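Local coordinates for cyclic pyranopterin monophosphate synthase 2 (Mycobacterium tuberculosis, PDB 4FDF), which probably catalyses the conversion of (8S)-3',8-cyclo-7,8-dihydroguanosine 5'-triphosphate to cyclic pyranopterin monophosphate, with loss of diphosphate, in molybdenum cofactor biosynthesis, at residues 44-49 with 145-150; 49-54 with 137-142; 63-68 with 133-138; 123-128 with 149-154. One frame throughout, in Å; residues are numbered along the deposited sequence.

Helix 121-139 and the two neighbouring strands 35-46 and 147-156 of the antiparallel sheet supply most of the four contacts in this ferredoxin-like subunit. Contact 1 pairs the two strands; contact 4 packs the early part of helix 121-139 on strand 147-156. The centres of contacts 1 and 4 are about 15 Å apart, and the two share D149 and D150. Contacts 2 and 3, centred about 9 Å apart, share D137 and M138 and bring helices 49-57 and 65-83 against the helix's end. Along the chain, contacts 2 and 3 nest inside the loop closed by contact 1, whereas contact 4 crosses both. Each contact also touches a second subunit of the hexamer.

Contact 1: residues 44-49 with 145-150; sequences ILRTSA and GALIDD
R46 overlaps L147, its CB 3.5 Å from L147 CD1, and carries its guanidinium on to the carboxylate of D149. These residues belong to strands 35-46 and 147-156, antiparallel neighbours in the sheet of the ferredoxin-like fold. I44 with D149 and R46 with L147 are hydrogen-bonded pairs; L45 with I148, between them, is a non-hydrogen-bonded pair whose side chains occupy the other face. The backbone bond from R46 N to L147 O is 2.8 Å, and the return bond from L147 N to R46 O is a longer 3.3 Å.

The arginine chain bends at chi2 (-98°), which carries its head across to D149. In a salt bridge, NE donates to D149 OD2 at 2.8 Å, using that oxygen's anti lone pair; NH2 reaches the same OD2 at 3.2 Å, from above the carboxylate plane. This side-on grip converges on a single oxygen, near the guanidinium plane although the two planes are 81° apart. The CG2 methyl of I44 lies over one guanidinium face, 3.7 Å from the plane. The other oxygen, D149 OD1, bonds D150 N of the second subunit, so this aspartate serves a strand pair and a subunit interface together.

Apolar residues suit the opposite face, which helix 121-139 covers: L45 lies on L135 and I148 on A132. T47, just past the strand, spends its hydroxyl on D143 OD2. A146 is small enough for its CB to lie 3.4 Å from R46 O. On the helix-covered face, L45 CD1 meets I148 CG1 at 3.7 Å.

Contact 2: residues 49-54 with 137-142; sequences AQVVAL and DMIKAV
With chi1 of V51 at 165°, CG1 lies opposite the backbone N and faces I139, leaving CG2 for V142. The first torsion of V142 (-176°) likewise spreads its methyls: CG1 faces Q50 and V51, while CG2 makes the nearer touch with L54. V51 crosses I139 at about a right angle, CG1 touching I139 CG2 at 3.6 Å, but slides past V142 in the opposite direction, with V51 CG2 3.8 Å from V142 CG1. One turn farther on, L54 meets V142 tip to tip, CD1 against CG2 at 3.7 Å.

This is helix 49-57, which follows strand 35-46 in the ferredoxin-like subunit, packed against the end of helix 121-139 and the turn beyond it. The beta-branched V51, V142 and I139 suit such a junction because they offer two branches directly at CB: I139 also reaches T47 and A146, and V51 touches D143. Q50, at the exposed margin, suits a place between protein and solvent; its extended chain runs obliquely across V142 and brings OE1 within 3.6 Å of V142 CG1. On the far side of the turn, K140 leaves the backbone away from helix 49-57. Its NZ forms a salt bridge of 2.8 Å with D137 OD1, approaching from above the carboxylate plane, while D137 OD2 is paired with K62.

Contact 3: residues 63-68 with 133-138; sequences GDALAT and LTLYDM
T134 puts its CG2 methyl against that of T68, 3.8 Å away, the two side chains crossing at about a right angle. Its hydroxyl bonds V130 O within its own helix, so threonine can present a methyl to the contact and still satisfy its buried polar atom. L135 follows and brings its CD2 to A65 O (3.7 Å); the same methyl touches L66 CD2 more loosely. One turn after T134, M138 closes the row. Its CB meets A65 CB at 3.6 Å, an approach that the small alanine permits. A bend at chi2 (-75°) then turns the thioether toward T68, placing SD 4.0 Å from T68 CG2.

The facing helix begins here, with D64 as N-cap: its OD1 accepts an almost straight bond from A67 N (176°), which meets it from above the carboxylate plane. D64 O is gripped twice by T68, through OG1 at 2.9 Å and through N, from opposite faces of the carbonyl plane. The first turn of helix 65-83 lies beside the last part of helix 121-139 on the sheet of the ferredoxin-like fold. L135 drops onto I106 and I108 of strand 105-116 and, with L66, onto F99 of strand 92-101, while T68 packs on V71 of a third subunit.

Contact 4: residues 123-128 with 149-154; sequences EALTAV and DDIRVL
L125 drives its forked end into the hollow between I151 and V153, over the backbone of R152. One prong, CD2, presses on R152 C at 3.6 Å and lies 3.8 Å from I151 CG2; the other, CD1, meets V153 CG2 at 3.7 Å. Its first torsion, -70°, sets CG opposite the carbonyl carbon. Leucine suits the place because its branch lies far enough out to spread two methyls along the strand.

Helix 121-139 here packs on strand 147-156, their local axes 8.6 Å apart and running in nearly opposite directions (152°), the helix-on-sheet layer of the ferredoxin-like fold. One turn beyond L125, V128 and I151 pass each other pointing opposite ways, CG1 to CG1 at a looser 4.1 Å. The beta-branched I151 and V153 suit a strand and flank the leucine's seat. R152 leaves the strand away from the helix, on the partly exposed side that suits a charge, and folds back to D150: NH1 donates to D150 O (2.8 Å), in the carbonyl plane, while D150 OD2, over one guanidinium face, forms a salt bridge of charges only, no N-H pointing at it. E123, whose O bonds A127 N, is predicted to help bind substrate. Y136 of the second subunit packs on L125 and V153.

Contact 1: residues 44-49 with 145-150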
loop_
_atom_site.group_PDB
_atom_site.type_symbol
_atom_site.label_atom_id
_atom_site.label_comp_id
_atom_site.label_asym_id
_atom_site.label_seq_id
_atom_site.Cartn_x
_atom_site.Cartn_y
_atom_site.Cartn_z
ATOM N N ILE B 44 -6.771 10.595 -23.280
ATOM C CA ILE B 44 -7.175 11.976 -23.530
ATOM C C ILE B 44 -8.265 12.438 -22.561
ATOM O O ILE B 44 -9.253 11.742 -22.339
ATOM C CB ILE B 44 -7.542 12.213 -25.047
ATOM C CG1 ILE B 44 -7.701 13.702 -25.367
ATOM C CG2 ILE B 44 -8.776 11.448 -25.461
ATOM C CD1 ILE B 44 -7.975 13.988 -26.844
ATOM N N LEU B 45 -8.063 13.605 -21.964
ATOM C CA LEU B 45 -9.113 14.225 -21.172
ATOM C C LEU B 45 -9.858 15.254 -22.033
ATOM O O LEU B 45 -9.259 16.219 -22.496
ATOM C CB LEU B 45 -8.523 14.892 -19.938
ATOM C CG LEU B 45 -9.539 15.500 -18.970
ATOM C CD1 LEU B 45 -10.194 14.432 -18.141
ATOM C CD2 LEU B 45 -8.885 16.537 -18.070
ATOM N N ARG B 46 -11.152 15.030 -22.257
ATOM C CA ARG B 46 -11.964 15.966 -23.047
ATOM C C ARG B 46 -12.577 17.037 -22.141
ATOM O O ARG B 46 -13.500 16.762 -21.381
ATOM C CB ARG B 46 -13.062 15.230 -23.822
ATOM C CG ARG B 46 -12.635 13.924 -24.483
ATOM C CD ARG B 46 -12.309 14.101 -25.945
ATOM N NE ARG B 46 -12.183 12.814 -26.620
ATOM C CZ ARG B 46 -11.552 12.630 -27.778
ATOM N NH1 ARG B 46 -10.977 13.658 -28.402
ATOM N NH2 ARG B 46 -11.490 11.418 -28.311
ATOM N N THR B 47 -12.059 18.253 -22.214
ATOM C CA THR B 47 -12.514 19.305 -21.298
ATOM C C THR B 47 -12.967 20.607 -22.016
ATOM O O THR B 47 -13.406 20.556 -23.157
ATOM C CB THR B 47 -11.495 19.528 -20.144
ATOM O OG1 THR B 47 -12.066 20.391 -19.157
ATOM C CG2 THR B 47 -10.172 20.097 -20.653
ATOM N N SER B 48 -12.869 21.753 -21.347
ATOM C CA SER B 48 -13.378 23.016 -21.896
ATOM C C SER B 48 -12.249 24.001 -22.176
ATOM O O SER B 48 -11.151 23.874 -21.621
ATOM C CB SER B 48 -14.375 23.645 -20.926
ATOM O OG SER B 48 -13.707 24.044 -19.741
ATOM N N ALA B 49 -12.530 24.984 -23.033
ATOM C CA ALA B 49 -11.563 26.028 -23.375
ATOM C C ALA B 49 -11.195 26.813 -22.129
ATOM O O ALA B 49 -10.040 27.209 -21.949
ATOM C CB ALA B 49 -12.126 26.965 -24.444
ATOM N N GLY B 145 -18.318 17.971 -16.306
ATOM C CA GLY B 145 -18.736 17.182 -17.471
ATOM C C GLY B 145 -17.592 16.607 -18.292
ATOM O O GLY B 145 -17.822 15.890 -19.265
ATOM N N ALA B 146 -16.353 16.916 -17.907
ATOM C CA ALA B 146 -15.178 16.385 -18.606
ATOM C C ALA B 146 -15.203 14.860 -18.597
ATOM O O ALA B 146 -15.772 14.237 -17.694
ATOM C CB ALA B 146 -13.883 16.908 -17.981
ATOM N N LEU B 147 -14.615 14.258 -19.621
ATOM C CA LEU B 147 -14.550 12.810 -19.674
ATOM C C LEU B 147 -13.194 12.309 -20.125
ATOM O O LEU B 147 -12.412 13.046 -20.725
ATOM C CB LEU B 147 -15.700 12.219 -20.514
ATOM C CG LEU B 147 -15.876 12.410 -22.021
ATOM C CD1 LEU B 147 -15.925 13.886 -22.409
ATOM C CD2 LEU B 147 -14.828 11.646 -22.830
ATOM N N ILE B 148 -12.929 11.047 -19.808
ATOM C CA ILE B 148 -11.645 10.412 -20.064
ATOM C C ILE B 148 -11.828 9.408 -21.202
ATOM O O ILE B 148 -12.665 8.504 -21.128
ATOM C CB ILE B 148 -11.090 9.731 -18.782
ATOM C CG1 ILE B 148 -10.756 10.785 -17.709
ATOM C CG2 ILE B 148 -9.860 8.884 -19.104
ATOM C CD1 ILE B 148 -10.599 10.218 -16.284
ATOM N N ASP B 149 -11.020 9.573 -22.245
ATOM C CA ASP B 149 -11.248 8.910 -23.512
ATOM C C ASP B 149 -9.977 8.263 -24.058
ATOM O O ASP B 149 -8.858 8.693 -23.740
ATOM C CB ASP B 149 -11.736 9.957 -24.527
ATOM C CG ASP B 149 -13.065 9.595 -25.170
ATOM O OD1 ASP B 149 -13.661 8.558 -24.799
ATOM O OD2 ASP B 149 -13.518 10.375 -26.039
ATOM N N ASP B 150 -10.176 7.231 -24.881
ATOM C CA ASP B 150 -9.163 6.710 -25.801
ATOM C C ASP B 150 -7.857 6.282 -25.092
ATOM O O ASP B 150 -6.748 6.572 -25.549
ATOM C CB ASP B 150 -8.912 7.745 -26.913
ATOM C CG ASP B 150 -8.573 7.116 -28.255
ATOM O OD1 ASP B 150 -9.220 6.122 -28.664
ATOM O OD2 ASP B 150 -7.662 7.641 -28.927
#

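Contact 2: residues 49-54 with 137-142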
loop_
_atom_site.group_PDB
_atom_site.type_symbol
_atom_site.label_atom_id
_atom_site.label_comp_id
_atom_site.label_asym_id
_atom_site.label_seq_id
_atom_site.Cartn_x
_atom_site.Cartn_y
_atom_site.Cartn_z
ATOM N N ALA B 49 -12.530 24.984 -23.033
ATOM C CA ALA B 49 -11.563 26.028 -23.375
ATOM C C ALA B 49 -11.195 26.813 -22.129
ATOM O O ALA B 49 -10.040 27.209 -21.949
ATOM C CB ALA B 49 -12.126 26.965 -24.444
ATOM N N GLN B 50 -12.190 27.023 -21.270
ATOM C CA GLN B 50 -11.969 27.630 -19.977
ATOM C C GLN B 50 -10.941 26.862 -19.138
ATOM O O GLN B 50 -10.059 27.476 -18.527
ATOM C CB GLN B 50 -13.273 27.730 -19.203
ATOM C CG GLN B 50 -13.211 28.782 -18.108
ATOM C CD GLN B 50 -14.360 28.696 -17.145
ATOM O OE1 GLN B 50 -15.330 27.957 -17.354
ATOM N NE2 GLN B 50 -14.260 29.451 -16.073
ATOM N N VAL B 51 -11.064 25.533 -19.108
ATOM C CA VAL B 51 -10.138 24.700 -18.340
ATOM C C VAL B 51 -8.725 24.805 -18.910
ATOM O O VAL B 51 -7.768 24.986 -18.160
ATOM C CB VAL B 51 -10.619 23.227 -18.215
ATOM C CG1 VAL B 51 -9.488 22.310 -17.753
ATOM C CG2 VAL B 51 -11.770 23.137 -17.232
ATOM N N VAL B 52 -8.607 24.726 -20.233
ATOM C CA VAL B 52 -7.334 24.930 -20.920
ATOM C C VAL B 52 -6.775 26.307 -20.557
ATOM O O VAL B 52 -5.580 26.452 -20.280
ATOM C CB VAL B 52 -7.481 24.778 -22.468
ATOM C CG1 VAL B 52 -6.190 25.174 -23.195
ATOM C CG2 VAL B 52 -7.866 23.355 -22.829
ATOM N N ALA B 53 -7.653 27.307 -20.534
ATOM C CA ALA B 53 -7.262 28.666 -20.173
ATOM C C ALA B 53 -6.676 28.710 -18.762
ATOM O O ALA B 53 -5.542 29.149 -18.577
ATOM C CB ALA B 53 -8.444 29.633 -20.311
ATOM N N LEU B 54 -7.432 28.222 -17.783
ATOM C CA LEU B 54 -6.980 28.232 -16.392
ATOM C C LEU B 54 -5.682 27.456 -16.169
ATOM O O LEU B 54 -4.922 27.758 -15.241
ATOM C CB LEU B 54 -8.085 27.752 -15.451
ATOM C CG LEU B 54 -9.388 28.566 -15.427
ATOM C CD1 LEU B 54 -10.425 27.880 -14.544
ATOM C CD2 LEU B 54 -9.172 30.021 -14.979
ATOM N N ASP B 137 -9.619 15.291 -11.232
ATOM C CA ASP B 137 -9.758 15.781 -9.871
ATOM C C ASP B 137 -9.408 17.275 -9.769
ATOM O O ASP B 137 -10.003 17.998 -8.983
ATOM C CB ASP B 137 -8.895 14.978 -8.895
ATOM C CG ASP B 137 -9.144 15.376 -7.445
ATOM O OD1 ASP B 137 -10.299 15.251 -6.985
ATOM O OD2 ASP B 137 -8.202 15.857 -6.779
ATOM N N MET B 138 -8.443 17.721 -10.566
ATOM C CA MET B 138 -7.985 19.095 -10.512
ATOM C C MET B 138 -8.945 20.052 -11.220
ATOM O O MET B 138 -8.958 21.249 -10.921
ATOM C CB MET B 138 -6.579 19.225 -11.120
ATOM C CG MET B 138 -5.510 18.336 -10.495
ATOM S SD MET B 138 -4.907 18.855 -8.875
ATOM C CE MET B 138 -6.246 18.316 -7.856
ATOM N N ILE B 139 -9.732 19.532 -12.159
ATOM C CA ILE B 139 -10.549 20.395 -13.015
ATOM C C ILE B 139 -12.059 20.236 -12.821
ATOM O O ILE B 139 -12.829 21.027 -13.361
ATOM C CB ILE B 139 -10.160 20.276 -14.538
ATOM C CG1 ILE B 139 -10.649 18.960 -15.157
ATOM C CG2 ILE B 139 -8.656 20.444 -14.745
ATOM C CD1 ILE B 139 -11.918 19.107 -15.959
ATOM N N LYS B 140 -12.479 19.230 -12.055
ATOM C CA LYS B 140 -13.908 18.888 -11.967
ATOM C C LYS B 140 -14.811 20.002 -11.410
ATOM O O LYS B 140 -16.020 19.973 -11.614
ATOM C CB LYS B 140 -14.135 17.570 -11.210
ATOM C CG LYS B 140 -13.726 17.572 -9.730
ATOM C CD LYS B 140 -14.039 16.231 -9.104
ATOM C CE LYS B 140 -14.067 16.313 -7.597
ATOM N NZ LYS B 140 -12.735 16.547 -7.024
ATOM N N ALA B 141 -14.221 20.969 -10.717
ATOM C CA ALA B 141 -14.976 22.095 -10.158
ATOM C C ALA B 141 -15.304 23.166 -11.214
ATOM O O ALA B 141 -16.290 23.892 -11.078
ATOM C CB ALA B 141 -14.231 22.709 -8.971
ATOM N N VAL B 142 -14.467 23.254 -12.251
ATOM C CA VAL B 142 -14.697 24.143 -13.393
ATOM C C VAL B 142 -15.473 23.431 -14.504
ATOM O O VAL B 142 -16.346 24.027 -15.137
ATOM C CB VAL B 142 -13.364 24.700 -13.966
ATOM C CG1 VAL B 142 -13.621 25.694 -15.092
ATOM C CG2 VAL B 142 -12.525 25.341 -12.873
#

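Contact 3: residues 63-68 with 133-138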
loop_
_atom_site.group_PDB
_atom_site.type_symbol
_atom_site.label_atom_id
_atom_site.label_comp_id
_atom_site.label_asym_id
_atom_site.label_seq_id
_atom_site.Cartn_x
_atom_site.Cartn_y
_atom_site.Cartn_z
ATOM N N GLY B 63 -4.673 24.036 -7.957
ATOM C CA GLY B 63 -3.242 24.218 -8.185
ATOM C C GLY B 63 -2.777 23.717 -9.537
ATOM O O GLY B 63 -3.554 23.676 -10.492
ATOM N N ASP B 64 -1.501 23.344 -9.614
ATOM C CA ASP B 64 -0.871 22.893 -10.854
ATOM C C ASP B 64 -1.337 21.479 -11.212
ATOM O O ASP B 64 -0.779 20.492 -10.722
ATOM C CB ASP B 64 0.659 22.956 -10.716
ATOM C CG ASP B 64 1.395 22.715 -12.044
ATOM O OD1 ASP B 64 0.799 22.161 -12.996
ATOM O OD2 ASP B 64 2.584 23.083 -12.132
ATOM N N ALA B 65 -2.366 21.397 -12.057
ATOM C CA ALA B 65 -2.904 20.116 -12.517
ATOM C C ALA B 65 -1.853 19.216 -13.171
ATOM O O ALA B 65 -1.792 18.025 -12.865
ATOM C CB ALA B 65 -4.056 20.331 -13.476
ATOM N N LEU B 66 -1.042 19.781 -14.068
ATOM C CA LEU B 66 -0.101 18.979 -14.858
ATOM C C LEU B 66 0.975 18.311 -13.991
ATOM O O LEU B 66 1.200 17.103 -14.092
ATOM C CB LEU B 66 0.540 19.799 -15.989
ATOM C CG LEU B 66 -0.303 20.453 -17.111
ATOM C CD1 LEU B 66 0.594 20.893 -18.293
ATOM C CD2 LEU B 66 -1.435 19.578 -17.627
ATOM N N ALA B 67 1.623 19.097 -13.141
ATOM C CA ALA B 67 2.639 18.579 -12.232
ATOM C C ALA B 67 2.053 17.545 -11.291
ATOM O O ALA B 67 2.658 16.501 -11.073
ATOM C CB ALA B 67 3.304 19.720 -11.435
ATOM N N THR B 68 0.865 17.822 -10.756
ATOM C CA THR B 68 0.227 16.904 -9.818
ATOM C C THR B 68 -0.084 15.565 -10.504
ATOM O O THR B 68 0.175 14.500 -9.943
ATOM C CB THR B 68 -1.029 17.535 -9.149
ATOM O OG1 THR B 68 -0.637 18.710 -8.429
ATOM C CG2 THR B 68 -1.702 16.571 -8.165
ATOM N N LEU B 133 -7.306 10.556 -14.235
ATOM C CA LEU B 133 -8.137 10.705 -13.046
ATOM C C LEU B 133 -7.706 11.900 -12.197
ATOM O O LEU B 133 -8.544 12.611 -11.644
ATOM C CB LEU B 133 -8.116 9.428 -12.187
ATOM C CG LEU B 133 -8.852 8.185 -12.719
ATOM C CD1 LEU B 133 -8.408 6.922 -11.980
ATOM C CD2 LEU B 133 -10.355 8.360 -12.608
ATOM N N THR B 134 -6.395 12.104 -12.095
ATOM C CA THR B 134 -5.851 13.194 -11.310
ATOM C C THR B 134 -6.097 14.535 -11.997
ATOM O O THR B 134 -6.422 15.519 -11.327
ATOM C CB THR B 134 -4.361 12.979 -11.018
ATOM O OG1 THR B 134 -4.220 11.783 -10.242
ATOM C CG2 THR B 134 -3.782 14.158 -10.244
ATOM N N LEU B 135 -5.960 14.573 -13.322
ATOM C CA LEU B 135 -6.342 15.772 -14.051
ATOM C C LEU B 135 -7.794 16.113 -13.754
ATOM O O LEU B 135 -8.107 17.248 -13.390
ATOM C CB LEU B 135 -6.149 15.615 -15.557
ATOM C CG LEU B 135 -4.717 15.681 -16.074
ATOM C CD1 LEU B 135 -4.765 15.606 -17.586
ATOM C CD2 LEU B 135 -3.970 16.948 -15.598
ATOM N N TYR B 136 -8.675 15.125 -13.901
ATOM C CA TYR B 136 -10.087 15.331 -13.639
ATOM C C TYR B 136 -10.337 15.837 -12.212
ATOM O O TYR B 136 -11.172 16.714 -12.000
ATOM C CB TYR B 136 -10.896 14.061 -13.917
ATOM C CG TYR B 136 -12.375 14.270 -13.680
ATOM C CD1 TYR B 136 -12.982 13.822 -12.511
ATOM C CD2 TYR B 136 -13.154 14.952 -14.607
ATOM C CE1 TYR B 136 -14.341 14.026 -12.279
ATOM C CE2 TYR B 136 -14.516 15.168 -14.385
ATOM C CZ TYR B 136 -15.104 14.699 -13.214
ATOM O OH TYR B 136 -16.442 14.918 -12.980
ATOM N N ASP B 137 -9.619 15.291 -11.232
ATOM C CA ASP B 137 -9.758 15.781 -9.871
ATOM C C ASP B 137 -9.408 17.275 -9.769
ATOM O O ASP B 137 -10.003 17.998 -8.983
ATOM C CB ASP B 137 -8.895 14.978 -8.895
ATOM C CG ASP B 137 -9.144 15.376 -7.445
ATOM O OD1 ASP B 137 -10.299 15.251 -6.985
ATOM O OD2 ASP B 137 -8.202 15.857 -6.779
ATOM N N MET B 138 -8.443 17.721 -10.566
ATOM C CA MET B 138 -7.985 19.095 -10.512
ATOM C C MET B 138 -8.945 20.052 -11.220
ATOM O O MET B 138 -8.958 21.249 -10.921
ATOM C CB MET B 138 -6.579 19.225 -11.120
ATOM C CG MET B 138 -5.510 18.336 -10.495
ATOM S SD MET B 138 -4.907 18.855 -8.875
ATOM C CE MET B 138 -6.246 18.316 -7.856
#

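Contact 4: residues 123-128 with 149-154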
loop_
_atom_site.group_PDB
_atom_site.type_symbol
_atom_site.label_atom_id
_atom_site.label_comp_id
_atom_site.label_asym_id
_atom_site.label_seq_id
_atom_site.Cartn_x
_atom_site.Cartn_y
_atom_site.Cartn_z
ATOM N N GLU B 123 1.578 -1.071 -16.836
ATOM C CA GLU B 123 2.031 0.070 -16.055
ATOM C C GLU B 123 1.897 1.366 -16.845
ATOM O O GLU B 123 1.491 2.384 -16.282
ATOM C CB GLU B 123 3.458 -0.117 -15.507
ATOM C CG GLU B 123 4.267 -1.264 -16.101
ATOM C CD GLU B 123 3.806 -2.658 -15.672
ATOM O OE1 GLU B 123 3.701 -2.930 -14.454
ATOM O OE2 GLU B 123 3.564 -3.490 -16.566
ATOM N N ALA B 124 2.222 1.324 -18.139
ATOM C CA ALA B 124 2.006 2.474 -19.004
ATOM C C ALA B 124 0.532 2.905 -19.023
ATOM O O ALA B 124 0.233 4.100 -18.885
ATOM C CB ALA B 124 2.512 2.197 -20.425
ATOM N N LEU B 125 -0.374 1.942 -19.188
ATOM C CA LEU B 125 -1.821 2.213 -19.180
ATOM C C LEU B 125 -2.329 2.728 -17.822
ATOM O O LEU B 125 -3.184 3.619 -17.767
ATOM C CB LEU B 125 -2.598 0.957 -19.574
ATOM C CG LEU B 125 -2.488 0.498 -21.024
ATOM C CD1 LEU B 125 -2.931 -0.961 -21.127
ATOM C CD2 LEU B 125 -3.291 1.384 -21.974
ATOM N N THR B 126 -1.796 2.163 -16.743
ATOM C CA THR B 126 -2.148 2.551 -15.375
ATOM C C THR B 126 -1.743 4.010 -15.076
ATOM O O THR B 126 -2.529 4.793 -14.510
ATOM C CB THR B 126 -1.523 1.544 -14.370
ATOM O OG1 THR B 126 -2.104 0.247 -14.585
ATOM C CG2 THR B 126 -1.745 1.952 -12.938
ATOM N N ALA B 127 -0.522 4.364 -15.477
ATOM C CA ALA B 127 0.000 5.728 -15.369
ATOM C C ALA B 127 -0.869 6.724 -16.130
ATOM O O ALA B 127 -1.287 7.739 -15.584
ATOM C CB ALA B 127 1.447 5.781 -15.880
ATOM N N VAL B 128 -1.172 6.415 -17.385
ATOM C CA VAL B 128 -2.048 7.260 -18.188
ATOM C C VAL B 128 -3.383 7.389 -17.470
ATOM O O VAL B 128 -3.941 8.475 -17.314
ATOM C CB VAL B 128 -2.253 6.660 -19.602
ATOM C CG1 VAL B 128 -3.513 7.240 -20.284
ATOM C CG2 VAL B 128 -1.024 6.894 -20.467
ATOM N N ASP B 149 -11.020 9.573 -22.245
ATOM C CA ASP B 149 -11.248 8.910 -23.512
ATOM C C ASP B 149 -9.977 8.263 -24.058
ATOM O O ASP B 149 -8.858 8.693 -23.740
ATOM C CB ASP B 149 -11.736 9.957 -24.527
ATOM C CG ASP B 149 -13.065 9.595 -25.170
ATOM O OD1 ASP B 149 -13.661 8.558 -24.799
ATOM O OD2 ASP B 149 -13.518 10.375 -26.039
ATOM N N ASP B 150 -10.176 7.231 -24.881
ATOM C CA ASP B 150 -9.163 6.710 -25.801
ATOM C C ASP B 150 -7.857 6.282 -25.092
ATOM O O ASP B 150 -6.748 6.572 -25.549
ATOM C CB ASP B 150 -8.912 7.745 -26.913
ATOM C CG ASP B 150 -8.573 7.116 -28.255
ATOM O OD1 ASP B 150 -9.220 6.122 -28.664
ATOM O OD2 ASP B 150 -7.662 7.641 -28.927
ATOM N N ILE B 151 -8.004 5.607 -23.958
ATOM C CA ILE B 151 -6.855 5.020 -23.282
ATOM C C ILE B 151 -6.436 3.746 -24.014
ATOM O O ILE B 151 -7.212 2.808 -24.123
ATOM C CB ILE B 151 -7.153 4.737 -21.792
ATOM C CG1 ILE B 151 -7.328 6.068 -21.054
ATOM C CG2 ILE B 151 -6.033 3.862 -21.167
ATOM C CD1 ILE B 151 -8.016 5.959 -19.707
ATOM N N ARG B 152 -5.204 3.715 -24.506
ATOM C CA ARG B 152 -4.783 2.636 -25.388
ATOM C C ARG B 152 -3.267 2.484 -25.432
ATOM O O ARG B 152 -2.512 3.416 -25.110
ATOM C CB ARG B 152 -5.331 2.874 -26.803
ATOM C CG ARG B 152 -4.606 3.987 -27.550
ATOM C CD ARG B 152 -5.557 4.938 -28.263
ATOM N NE ARG B 152 -4.806 5.935 -29.023
ATOM C CZ ARG B 152 -4.485 7.157 -28.592
ATOM N NH1 ARG B 152 -4.859 7.600 -27.392
ATOM N NH2 ARG B 152 -3.786 7.951 -29.383
ATOM N N VAL B 153 -2.828 1.295 -25.826
ATOM C CA VAL B 153 -1.404 1.037 -26.047
ATOM C C VAL B 153 -0.984 1.570 -27.414
ATOM O O VAL B 153 -1.628 1.300 -28.430
ATOM C CB VAL B 153 -1.070 -0.463 -25.934
ATOM C CG1 VAL B 153 0.402 -0.733 -26.310
ATOM C CG2 VAL B 153 -1.380 -0.973 -24.511
ATOM N N LEU B 154 0.097 2.334 -27.424
ATOM C CA LEU B 154 0.632 2.914 -28.654
ATOM C C LEU B 154 1.769 2.107 -29.253
ATOM O O LEU B 154 1.939 2.079 -30.478
ATOM C CB LEU B 154 1.128 4.335 -28.380
ATOM C CG LEU B 154 0.265 5.527 -28.789
ATOM C CD1 LEU B 154 -1.227 5.318 -28.529
ATOM C CD2 LEU B 154 0.788 6.785 -28.122
#